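Local coordinates for B-agarase (Saccharophagus degradans, PDB 4BQ2), which hydrolyses agarose as a family 50 exo-beta-agarase, probably releasing neoagarobiose units from the ends of the polysaccharide chains, at residues Pro143-Asp148 against Pro191-Asp196; Ser69-Phe74 against Tyr113-Gly118; Glu475-Ser480 against Pro595-Leu600; Thr469-Ser474 against Glu591-Asn596. All blocks are in the same frame, centred on the assembly; numbering follows the deposited sequence.

Interaction 1 of 4, residues Pro143-Asp148 against Pro191-Asp196; sequences PTWTSD and PNPPQD
The carbonyl oxygen of Thr144 takes one hydrogen bond and one weaker CA-H...O contact from 191-196. The backbone N of Asp196 gives the hydrogen bond to Thr144 O over 2.8 Å. It is almost straight, 175° at the hydrogen, and arrives close to the direction in which the carbonyl points. Gln195 CA makes the CA-H...O contact to the same oxygen at 3.5 Å. Next to this grip the long arm of Gln195 reaches back over Thr144, and its NE2 lies 3.7 Å from Thr144 CG2. The Thr144 hydroxyl turns to other partners, His119 ND1 and Lys115 NZ.

Trp145 and Pro193 make the larger, apolar half of the contact. The proline ring lies on one face of the indole. Pro193 CG sits 3.4 Å from the centroid of the five-membered ring of Trp145, almost exactly on the ring normal, a clear CH-pi contact. Pro193 CD lies over the middle of the indole. The Trp145 CG stands between its own backbone N and carbonyl carbon (chi1 63°), which lays one face of the indole against the proline ring. Further along, Asn192 OD1 approaches Trp145 CH2 obliquely, at 3.4 Å. That amide is held by two serines of 69-74: OD1 bonds Ser71 OG and ND2 bonds Ser69 OG.

Both segments are loops of the agarase CBM-like domain. Tyr113 of strand 110-115 stacks on the indole face away from Pro193. The indole is thus sandwiched between that strand and the loop that leaves strand 180-191, with Ser71 and Tyr73 of strand 70-79 alongside.

Interaction 2 of 4, residues Ser69-Phe74 against Tyr113-Gly118; sequences SASLYF and YAKLSG
Tyr113 meets Tyr73 as a non-hydrogen-bonded antiparallel pair. Its CB sits squarely over the Tyr73 ring, 3.5 Å from the centroid, as a CH-pi contact. With CG between the backbone N and the carbonyl carbon (chi1 63°), the Tyr113 ring runs on beside that of Tyr73 and points the same way. The planes differ by 27°, but the centroids of the Tyr73 and Tyr113 rings are 5.3 Å apart, so the rings scarcely overlap.

Ala114 comes next and forms the hydrogen-bonded pair with Leu72. Ala114 N reaches Leu72 O at 2.8 Å, and Leu72 N reaches Ala114 O at 2.8 Å. Lys115 then pairs with Ser71 on the tyrosine side, its CG 3.3 Å from Ser71 OG. The Lys115 amine goes on to a salt bridge with Asp120.

Strands 70-79 and 110-115 belong to the CBM-like domain, whose strands probably form a beta-sandwich as in related carbohydrate-binding modules. Strand 180-191 flanks 70-79 on its other edge, and Leu72 faces Ile169 of strand 166-174.

At Leu116 the pairing changes. Leu116 N bonds Ala70 O at 2.8 Å, and Ser117 N makes a longer bond to the same oxygen. Two successive N-H groups on one carbonyl give the pattern of a classic beta bulge. Leu116 CG lies near Leu72 CB. The Ser117 side chain joins in: Ala70 N donates to Ser117 OG at 2.9 Å, and this hydroxyl also bonds Phe67 O. Gly118 has backbone angles that suit glycine (phi 93°), and its CA lies 3.7 Å from Ser69 OG. The hydroxyls of Ser69 and Ser71 are both hydrogen-bonded to the Asn192 side chain.

Interaction 3 of 4, residues Glu475-Ser480 against Pro595-Leu600; sequences EEIKNS and PNHLYL
His597, Asn479 and Asn596 carry most of this contact. It joins two helix-to-strand turns of the beta-galactosidase-like region, which as in other glycoside hydrolases of this kind probably forms a (beta/alpha)8 barrel. Helix 460-477 ends here and leads to strand 483-488. The other turn runs into the neighbouring parallel strand 598-599, where the backbones of Leu598 and Leu600 bond Val486.

His597 is the most buried of the three. Its CG lies anti to the carbonyl carbon (chi1 -72°), which sends the imidazole across to the helix end. One ring face has Ile477 CG2 above it, toward the rim. Ile477 is modelled in two conformers, so this contact is doubtful in detail. Tyr261 meets the histidine edge-to-face, and Cys483 touches it too.

Asn479 follows Lys478, where positive phi ends the helix. Its side chain reaches past the rim of the imidazole, with amide and ring planes 77° apart. There it also meets Asn596, whose amide plane is turned 32° from its own. Both asparagines lie near the surface, close to Tyr261.

Ser480 supplies the polar fix. Its N bonds Ile477 O at 2.9 Å, closing a beta turn whose two middle residues, Lys478 and Asn479, both have positive phi. His597 NE2 donates to Ser480 O over 2.8 Å; the oxygen lies near the imidazole plane, but NE2 stands well above the carbonyl plane.

Interaction 4 of 4, residues Thr469-Ser474 against Glu591-Asn596; sequences TARVVS and EHYMPN
Helix 460-477 passes the last turn of helix 565-593, with Arg471 CA 5.9 Å from Tyr593 CA, and the second chain leaves helical geometry at Met594.

Tyr593 lies flat against the first helix. Arg471 CB rests over one face of its ring, 3.7 Å from the centroid, in a CH-pi contact, and Arg471 N is also over that face. Arg471 CG follows along the rim, 3.7 Å from Tyr593 CE1. The arginine bends at chi3 (74°) and leads its guanidinium off the ring; the two planes are 81° apart. It does not stack there; it makes a salt bridge with Glu468 instead. His592 CD2 lies over the opposite face of the tyrosine, which is thus enclosed from both sides. Ala470 CB approaches the ring obliquely, 3.8 Å from Tyr593 CD2.

Met594 packs against Ala470, Val473 and Ser474. Its chain turns at chi3, which carries CE back to within 3.5 Å of Ala470 O. The sulfur SD packs 3.6 Å from Val473 CG1, with the two side chains at about right angles. Ser474 completes the seam. Its OG is 3.0 Å from Tyr593 O, a possible hydrogen bond, since the hydroxyl proton has another acceptor within reach; Ser474 also has two conformers.

Met467, one turn before Arg471, also touches Tyr593. This is helix-to-helix packing within the beta-galactosidase-like region, consistent with two outer helices of a (beta/alpha)8 barrel.

The contacts form two pairs at opposite sides of the chain. Interactions 1 and 2 have centres 10 Å apart in the CBM-like domain, and Asn192, Trp145 and Thr144 of the first reach into the second. The calcium ion lies in the same domain, about 13 Å from the Tyr73 side chain, and takes no part in either contact; Asp185, one of its ligands, lies on strand 180-191, which runs into 191-196. Interactions 3 and 4 have centres 6 Å apart and share Pro595 and Asn596. Both use helix 460-477 and the chain from helix 565-593 to strand 598-599. Between the pairs the nearest atoms, in interactions 2 and 3, are about 37 Å apart.

Interaction 1 of 4, residues Pro143-Asp148 against Pro191-Asp196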
# COMPACT_ATOMS: atom_id res chain seq x y z
N PRO A 143 -3.99 19.33 -10.04
CA PRO A 143 -4.08 20.63 -9.34
C PRO A 143 -5.34 21.41 -9.73
O PRO A 143 -5.86 21.22 -10.82
CB PRO A 143 -2.81 21.36 -9.79
CG PRO A 143 -2.33 20.64 -10.99
CD PRO A 143 -2.74 19.21 -10.80
N THR A 144 -5.83 22.27 -8.84
CA THR A 144 -7.05 23.04 -9.12
C THR A 144 -6.78 24.38 -9.79
O THR A 144 -7.71 25.17 -10.00
CB THR A 144 -7.87 23.27 -7.84
OG1 THR A 144 -7.01 23.81 -6.83
CG2 THR A 144 -8.48 21.97 -7.36
N TRP A 145 -5.51 24.66 -10.08
CA TRP A 145 -5.15 25.75 -10.97
C TRP A 145 -3.84 25.39 -11.67
O TRP A 145 -3.19 24.42 -11.27
CB TRP A 145 -4.98 27.06 -10.22
CG TRP A 145 -3.86 27.09 -9.19
CD1 TRP A 145 -2.55 27.38 -9.40
CD2 TRP A 145 -3.99 26.81 -7.79
NE1 TRP A 145 -1.84 27.33 -8.20
CE2 TRP A 145 -2.71 26.97 -7.21
CE3 TRP A 145 -5.06 26.46 -6.97
CZ2 TRP A 145 -2.48 26.79 -5.84
CZ3 TRP A 145 -4.84 26.28 -5.61
CH2 TRP A 145 -3.55 26.44 -5.06
N THR A 146 -3.45 26.18 -12.66
CA THR A 146 -2.23 25.97 -13.43
C THR A 146 -1.12 26.91 -13.01
O THR A 146 -1.31 28.14 -12.95
CB THR A 146 -2.50 26.17 -14.94
OG1 THR A 146 -3.51 25.24 -15.34
CG2 THR A 146 -1.22 25.92 -15.76
N SER A 147 0.04 26.34 -12.69
CA SER A 147 1.23 27.12 -12.35
C SER A 147 2.48 26.25 -12.48
O SER A 147 2.37 25.04 -12.66
CB SER A 147 1.11 27.69 -10.93
OG SER A 147 1.18 26.65 -9.97
N ASP A 148 3.65 26.87 -12.39
CA ASP A 148 4.94 26.15 -12.38
C ASP A 148 5.17 25.43 -11.03
O ASP A 148 6.04 24.56 -10.91
CB ASP A 148 6.09 27.12 -12.64
CG ASP A 148 6.27 27.45 -14.11
OD1 ASP A 148 5.46 27.02 -14.95
OD2 ASP A 148 7.27 28.14 -14.44
N PRO A 191 -3.01 33.28 -0.81
CA PRO A 191 -4.39 32.91 -1.13
C PRO A 191 -4.37 32.10 -2.43
O PRO A 191 -3.44 32.26 -3.23
CB PRO A 191 -5.10 34.26 -1.33
CG PRO A 191 -4.02 35.25 -1.58
CD PRO A 191 -2.77 34.73 -0.91
N ASN A 192 -5.34 31.21 -2.59
CA ASN A 192 -5.38 30.40 -3.78
C ASN A 192 -5.82 31.22 -4.99
O ASN A 192 -6.71 32.05 -4.87
CB ASN A 192 -6.36 29.27 -3.61
CG ASN A 192 -5.91 28.28 -2.53
OD1 ASN A 192 -4.71 28.11 -2.28
ND2 ASN A 192 -6.88 27.64 -1.89
N PRO A 193 -5.20 30.95 -6.17
CA PRO A 193 -5.78 31.39 -7.43
C PRO A 193 -7.23 30.91 -7.51
O PRO A 193 -7.65 30.06 -6.70
CB PRO A 193 -4.94 30.67 -8.48
CG PRO A 193 -3.62 30.44 -7.82
CD PRO A 193 -3.91 30.26 -6.35
N PRO A 194 -8.01 31.45 -8.47
CA PRO A 194 -9.38 30.94 -8.68
C PRO A 194 -9.34 29.46 -9.09
O PRO A 194 -8.46 29.06 -9.85
CB PRO A 194 -9.89 31.78 -9.86
CG PRO A 194 -9.06 33.01 -9.86
CD PRO A 194 -7.72 32.66 -9.26
N GLN A 195 -10.29 28.67 -8.60
CA GLN A 195 -10.37 27.26 -8.95
C GLN A 195 -10.74 27.08 -10.43
O GLN A 195 -11.73 27.65 -10.89
CB GLN A 195 -11.37 26.54 -8.08
CG GLN A 195 -11.42 25.05 -8.35
CD GLN A 195 -12.36 24.34 -7.42
OE1 GLN A 195 -13.53 24.69 -7.31
NE2 GLN A 195 -11.86 23.32 -6.76
N ASP A 196 -9.95 26.31 -11.17
CA ASP A 196 -10.28 25.98 -12.55
C ASP A 196 -11.46 25.00 -12.54
O ASP A 196 -11.32 23.84 -12.13
CB ASP A 196 -9.05 25.43 -13.29
CG ASP A 196 -9.39 24.79 -14.64
OD1 ASP A 196 -10.50 25.01 -15.18
OD2 ASP A 196 -8.52 24.05 -15.16

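Interaction 2 of 4, residues Ser69-Phe74 against Tyr113-Gly118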
# COMPACT_ATOMS: atom_id res chain seq x y z
N SER A 69 -9.39 30.50 1.65
CA SER A 69 -9.00 29.69 0.49
C SER A 69 -7.54 29.99 0.23
O SER A 69 -7.22 30.87 -0.59
CB SER A 69 -9.85 30.01 -0.73
OG SER A 69 -9.48 29.20 -1.85
N ALA A 70 -6.65 29.29 0.94
CA ALA A 70 -5.23 29.60 0.87
C ALA A 70 -4.39 28.35 1.02
O ALA A 70 -4.90 27.32 1.44
CB ALA A 70 -4.86 30.60 1.96
N SER A 71 -3.11 28.47 0.66
CA SER A 71 -2.16 27.36 0.75
C SER A 71 -0.88 27.84 1.43
O SER A 71 -0.51 28.99 1.33
CB SER A 71 -1.80 26.81 -0.65
OG SER A 71 -2.94 26.27 -1.28
N LEU A 72 -0.22 26.91 2.10
CA LEU A 72 1.09 27.07 2.65
C LEU A 72 2.12 26.68 1.59
O LEU A 72 2.06 25.58 1.01
CB LEU A 72 1.21 26.08 3.81
CG LEU A 72 2.38 26.12 4.76
CD1 LEU A 72 2.41 27.47 5.47
CD2 LEU A 72 2.21 24.96 5.77
N TYR A 73 3.09 27.57 1.37
CA TYR A 73 4.13 27.40 0.36
C TYR A 73 5.50 27.26 0.95
O TYR A 73 5.80 27.93 1.93
CB TYR A 73 4.14 28.65 -0.53
CG TYR A 73 3.10 28.63 -1.59
CD1 TYR A 73 1.76 28.84 -1.29
CD2 TYR A 73 3.45 28.39 -2.92
CE1 TYR A 73 0.79 28.82 -2.27
CE2 TYR A 73 2.47 28.37 -3.91
CZ TYR A 73 1.16 28.60 -3.58
OH TYR A 73 0.18 28.60 -4.55
N PHE A 74 6.35 26.43 0.33
CA PHE A 74 7.77 26.31 0.70
C PHE A 74 8.57 26.23 -0.59
O PHE A 74 8.13 25.56 -1.54
CB PHE A 74 8.07 24.98 1.43
CG PHE A 74 7.18 24.68 2.60
CD1 PHE A 74 5.90 24.18 2.41
CD2 PHE A 74 7.68 24.77 3.89
CE1 PHE A 74 5.09 23.87 3.50
CE2 PHE A 74 6.87 24.48 4.99
CZ PHE A 74 5.59 24.02 4.79
N TYR A 113 3.36 23.61 -2.64
CA TYR A 113 2.26 24.10 -1.80
C TYR A 113 1.36 23.03 -1.24
O TYR A 113 1.15 21.99 -1.86
CB TYR A 113 1.42 25.18 -2.51
CG TYR A 113 0.70 24.70 -3.76
CD1 TYR A 113 1.33 24.73 -5.01
CD2 TYR A 113 -0.62 24.25 -3.69
CE1 TYR A 113 0.67 24.30 -6.16
CE2 TYR A 113 -1.29 23.82 -4.84
CZ TYR A 113 -0.63 23.86 -6.06
OH TYR A 113 -1.31 23.42 -7.18
N ALA A 114 0.80 23.34 -0.07
CA ALA A 114 -0.16 22.51 0.58
C ALA A 114 -1.37 23.35 0.93
O ALA A 114 -1.27 24.31 1.71
CB ALA A 114 0.44 21.86 1.83
N LYS A 115 -2.50 23.00 0.34
CA LYS A 115 -3.75 23.71 0.60
C LYS A 115 -4.13 23.67 2.09
O LYS A 115 -4.02 22.64 2.72
CB LYS A 115 -4.86 23.11 -0.28
CG LYS A 115 -4.85 23.60 -1.72
CD LYS A 115 -5.73 22.70 -2.55
CE LYS A 115 -5.77 23.14 -4.00
NZ LYS A 115 -5.92 21.90 -4.80
N LEU A 116 -4.51 24.83 2.65
CA LEU A 116 -5.02 24.86 4.01
C LEU A 116 -6.53 24.88 4.03
O LEU A 116 -7.15 24.45 4.99
CB LEU A 116 -4.54 26.12 4.71
CG LEU A 116 -3.05 26.25 4.96
CD1 LEU A 116 -2.76 27.63 5.48
CD2 LEU A 116 -2.56 25.20 5.95
N SER A 117 -7.09 25.47 2.98
CA SER A 117 -8.54 25.70 2.83
C SER A 117 -8.88 25.93 1.36
O SER A 117 -8.01 26.28 0.55
CB SER A 117 -8.95 26.95 3.61
OG SER A 117 -8.21 28.07 3.12
N GLY A 118 -10.15 25.73 1.01
CA GLY A 118 -10.65 26.07 -0.30
C GLY A 118 -10.61 24.94 -1.31
O GLY A 118 -10.10 23.85 -1.03

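Interaction 3 of 4, residues Glu475-Ser480 against Pro595-Leu600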
# COMPACT_ATOMS: atom_id res chain seq x y z
N GLU A 475 -7.50 -26.55 -4.42
CA GLU A 475 -8.07 -26.91 -5.72
C GLU A 475 -7.40 -26.16 -6.88
O GLU A 475 -7.17 -26.74 -7.98
CB GLU A 475 -9.57 -26.62 -5.68
CG GLU A 475 -10.33 -27.05 -6.89
CD GLU A 475 -11.81 -26.83 -6.64
OE1 GLU A 475 -12.20 -25.69 -6.34
OE2 GLU A 475 -12.55 -27.83 -6.67
N GLU A 476 -7.06 -24.88 -6.64
CA GLU A 476 -6.33 -24.07 -7.61
C GLU A 476 -4.89 -24.47 -7.88
O GLU A 476 -4.46 -24.44 -9.03
CB GLU A 476 -6.31 -22.59 -7.18
CG GLU A 476 -7.67 -21.96 -7.07
CD GLU A 476 -7.64 -20.50 -6.70
OE1 GLU A 476 -6.96 -20.10 -5.75
OE2 GLU A 476 -8.36 -19.73 -7.36
N ILE A 477 -4.19 -24.80 -6.78
CA ILE A 477 -2.75 -25.08 -6.68
C ILE A 477 -2.39 -26.45 -7.22
O ILE A 477 -1.29 -26.66 -7.75
CB ILE A 477 -2.37 -25.08 -5.17
CG1 ILE A 477 -2.43 -23.65 -4.62
CG2 ILE A 477 -1.03 -25.72 -4.92
CD1 ILE A 477 -1.72 -22.65 -5.48
N LYS A 478 -3.33 -27.36 -7.06
CA LYS A 478 -3.17 -28.81 -7.45
C LYS A 478 -1.88 -29.42 -6.92
O LYS A 478 -1.15 -30.15 -7.64
CB LYS A 478 -3.27 -29.00 -8.96
CG LYS A 478 -4.57 -28.48 -9.59
CD LYS A 478 -4.59 -28.79 -11.09
CE LYS A 478 -5.81 -28.20 -11.78
NZ LYS A 478 -6.88 -29.24 -11.77
N ASN A 479 -1.57 -29.07 -5.66
CA ASN A 479 -0.36 -29.53 -4.99
C ASN A 479 0.91 -29.30 -5.84
O ASN A 479 1.87 -30.07 -5.73
CB ASN A 479 -0.54 -31.01 -4.61
CG ASN A 479 0.52 -31.51 -3.63
OD1 ASN A 479 0.92 -30.80 -2.71
ND2 ASN A 479 0.93 -32.78 -3.81
N SER A 480 0.93 -28.26 -6.67
CA SER A 480 2.07 -28.04 -7.61
C SER A 480 3.35 -27.66 -6.88
O SER A 480 3.31 -26.80 -6.00
CB SER A 480 1.77 -26.90 -8.61
OG SER A 480 2.87 -26.71 -9.49
N PRO A 595 -0.74 -29.81 2.80
CA PRO A 595 0.24 -30.15 3.81
C PRO A 595 1.71 -29.94 3.41
O PRO A 595 2.57 -29.87 4.31
CB PRO A 595 -0.03 -31.63 4.07
CG PRO A 595 -0.58 -32.14 2.77
CD PRO A 595 -1.46 -31.00 2.30
N ASN A 596 1.99 -29.90 2.11
CA ASN A 596 3.35 -29.76 1.62
C ASN A 596 3.84 -28.31 1.51
O ASN A 596 5.04 -28.08 1.37
CB ASN A 596 3.47 -30.40 0.24
CG ASN A 596 3.06 -31.86 0.23
OD1 ASN A 596 2.05 -32.25 -0.42
ND2 ASN A 596 3.78 -32.67 0.95
N HIS A 597 2.93 -27.33 1.57
CA HIS A 597 3.26 -25.96 1.18
C HIS A 597 3.46 -25.02 2.34
O HIS A 597 2.81 -25.17 3.38
CB HIS A 597 2.21 -25.43 0.19
CG HIS A 597 2.32 -26.08 -1.14
ND1 HIS A 597 1.71 -27.28 -1.44
CD2 HIS A 597 3.00 -25.71 -2.25
CE1 HIS A 597 2.03 -27.63 -2.68
NE2 HIS A 597 2.79 -26.69 -3.20
N LEU A 598 4.40 -24.09 2.18
CA LEU A 598 4.70 -23.07 3.20
C LEU A 598 3.52 -22.15 3.41
O LEU A 598 2.85 -21.72 2.43
CB LEU A 598 5.89 -22.22 2.76
CG LEU A 598 7.18 -22.99 2.56
CD1 LEU A 598 8.21 -22.09 1.91
CD2 LEU A 598 7.64 -23.48 3.93
N TYR A 599 3.23 -21.85 4.68
CA TYR A 599 2.20 -20.89 4.98
C TYR A 599 2.93 -19.59 5.28
O TYR A 599 3.82 -19.55 6.12
CB TYR A 599 1.32 -21.35 6.17
CG TYR A 599 0.56 -20.24 6.86
CD1 TYR A 599 -0.20 -19.32 6.12
CD2 TYR A 599 0.56 -20.14 8.25
CE1 TYR A 599 -0.89 -18.30 6.75
CE2 TYR A 599 -0.12 -19.13 8.90
CZ TYR A 599 -0.83 -18.21 8.15
OH TYR A 599 -1.52 -17.22 8.80
N LEU A 600 2.53 -18.52 4.62
CA LEU A 600 3.32 -17.29 4.60
C LEU A 600 2.75 -16.14 5.43
O LEU A 600 3.12 -14.98 5.21
CB LEU A 600 3.53 -16.85 3.15
CG LEU A 600 4.11 -17.91 2.19
CD1 LEU A 600 3.98 -17.39 0.77
CD2 LEU A 600 5.57 -18.27 2.52

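Interaction 4 of 4, residues Thr469-Ser474 against Glu591-Asn596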
# COMPACT_ATOMS: atom_id res chain seq x y z
N THR A 469 -11.76 -21.65 2.65
CA THR A 469 -10.78 -20.85 1.94
C THR A 469 -9.58 -21.69 1.48
O THR A 469 -9.21 -21.63 0.32
CB THR A 469 -10.29 -19.68 2.81
OG1 THR A 469 -11.43 -18.89 3.14
CG2 THR A 469 -9.23 -18.83 2.07
N ALA A 470 -8.99 -22.45 2.39
CA ALA A 470 -7.84 -23.29 2.06
C ALA A 470 -8.24 -24.37 1.04
O ALA A 470 -7.46 -24.72 0.15
CB ALA A 470 -7.29 -23.94 3.35
N ARG A 471 -9.44 -24.92 1.18
CA ARG A 471 -9.94 -25.89 0.20
C ARG A 471 -9.89 -25.35 -1.21
O ARG A 471 -9.38 -26.02 -2.12
CB ARG A 471 -11.35 -26.37 0.55
CG ARG A 471 -11.81 -27.51 -0.36
CD ARG A 471 -13.31 -27.83 -0.16
NE ARG A 471 -14.11 -26.79 -0.77
CZ ARG A 471 -14.31 -26.68 -2.07
NH1 ARG A 471 -13.81 -27.58 -2.92
NH2 ARG A 471 -15.01 -25.69 -2.54
N VAL A 472 -10.39 -24.11 -1.40
CA VAL A 472 -10.43 -23.51 -2.73
C VAL A 472 -9.00 -23.27 -3.28
O VAL A 472 -8.67 -23.66 -4.41
CB VAL A 472 -11.24 -22.20 -2.75
CG1 VAL A 472 -11.11 -21.49 -4.11
CG2 VAL A 472 -12.73 -22.52 -2.57
N VAL A 473 -8.14 -22.65 -2.47
CA VAL A 473 -6.72 -22.49 -2.86
C VAL A 473 -6.07 -23.85 -3.27
O VAL A 473 -5.35 -23.91 -4.24
CB VAL A 473 -5.87 -21.87 -1.74
CG1 VAL A 473 -4.42 -21.75 -2.21
CG2 VAL A 473 -6.43 -20.49 -1.30
N SER A 474 -6.32 -24.90 -2.49
CA SER A 474 -5.73 -26.21 -2.79
C SER A 474 -6.21 -26.74 -4.14
O SER A 474 -5.43 -27.31 -4.93
CB SER A 474 -6.00 -27.24 -1.69
OG SER A 474 -5.45 -28.50 -2.07
N GLU A 591 -2.62 -26.20 6.40
CA GLU A 591 -1.92 -27.49 6.56
C GLU A 591 -2.86 -28.65 6.18
O GLU A 591 -2.44 -29.64 5.59
CB GLU A 591 -1.46 -27.65 8.00
CG GLU A 591 -0.79 -28.98 8.32
CD GLU A 591 -0.36 -29.03 9.78
OE1 GLU A 591 -1.16 -28.71 10.69
OE2 GLU A 591 0.82 -29.33 10.00
N HIS A 592 -4.12 -28.54 6.55
CA HIS A 592 -5.08 -29.60 6.22
C HIS A 592 -5.17 -29.93 4.71
O HIS A 592 -5.16 -31.12 4.29
CB HIS A 592 -6.47 -29.22 6.75
CG HIS A 592 -7.49 -30.28 6.52
ND1 HIS A 592 -7.65 -31.35 7.36
CD2 HIS A 592 -8.36 -30.47 5.50
CE1 HIS A 592 -8.60 -32.15 6.89
NE2 HIS A 592 -9.05 -31.63 5.76
N TYR A 593 -5.28 -28.89 3.89
CA TYR A 593 -5.52 -29.07 2.46
C TYR A 593 -4.26 -29.00 1.66
O TYR A 593 -4.23 -29.50 0.53
CB TYR A 593 -6.52 -28.02 1.96
CG TYR A 593 -7.95 -28.30 2.39
CD1 TYR A 593 -8.68 -29.31 1.76
CD2 TYR A 593 -8.56 -27.57 3.39
CE1 TYR A 593 -9.99 -29.57 2.12
CE2 TYR A 593 -9.88 -27.83 3.76
CZ TYR A 593 -10.59 -28.83 3.11
OH TYR A 593 -11.90 -29.15 3.44
N MET A 594 -3.24 -28.35 2.22
CA MET A 594 -1.96 -28.19 1.46
C MET A 594 -0.84 -28.52 2.40
O MET A 594 -0.06 -27.65 2.76
CB MET A 594 -1.82 -26.76 0.89
CG MET A 594 -2.82 -26.45 -0.22
SD MET A 594 -3.08 -24.69 -0.57
CE MET A 594 -4.08 -24.20 0.84
N PRO A 595 -0.74 -29.81 2.80
CA PRO A 595 0.24 -30.15 3.81
C PRO A 595 1.71 -29.94 3.41
O PRO A 595 2.57 -29.87 4.31
CB PRO A 595 -0.03 -31.63 4.07
CG PRO A 595 -0.58 -32.14 2.77
CD PRO A 595 -1.46 -31.00 2.30
N ASN A 596 1.99 -29.90 2.11
CA ASN A 596 3.35 -29.76 1.62
C ASN A 596 3.84 -28.31 1.51
O ASN A 596 5.04 -28.08 1.37
CB ASN A 596 3.47 -30.40 0.24
CG ASN A 596 3.06 -31.86 0.23
OD1 ASN A 596 2.05 -32.25 -0.42
ND2 ASN A 596 3.78 -32.67 0.95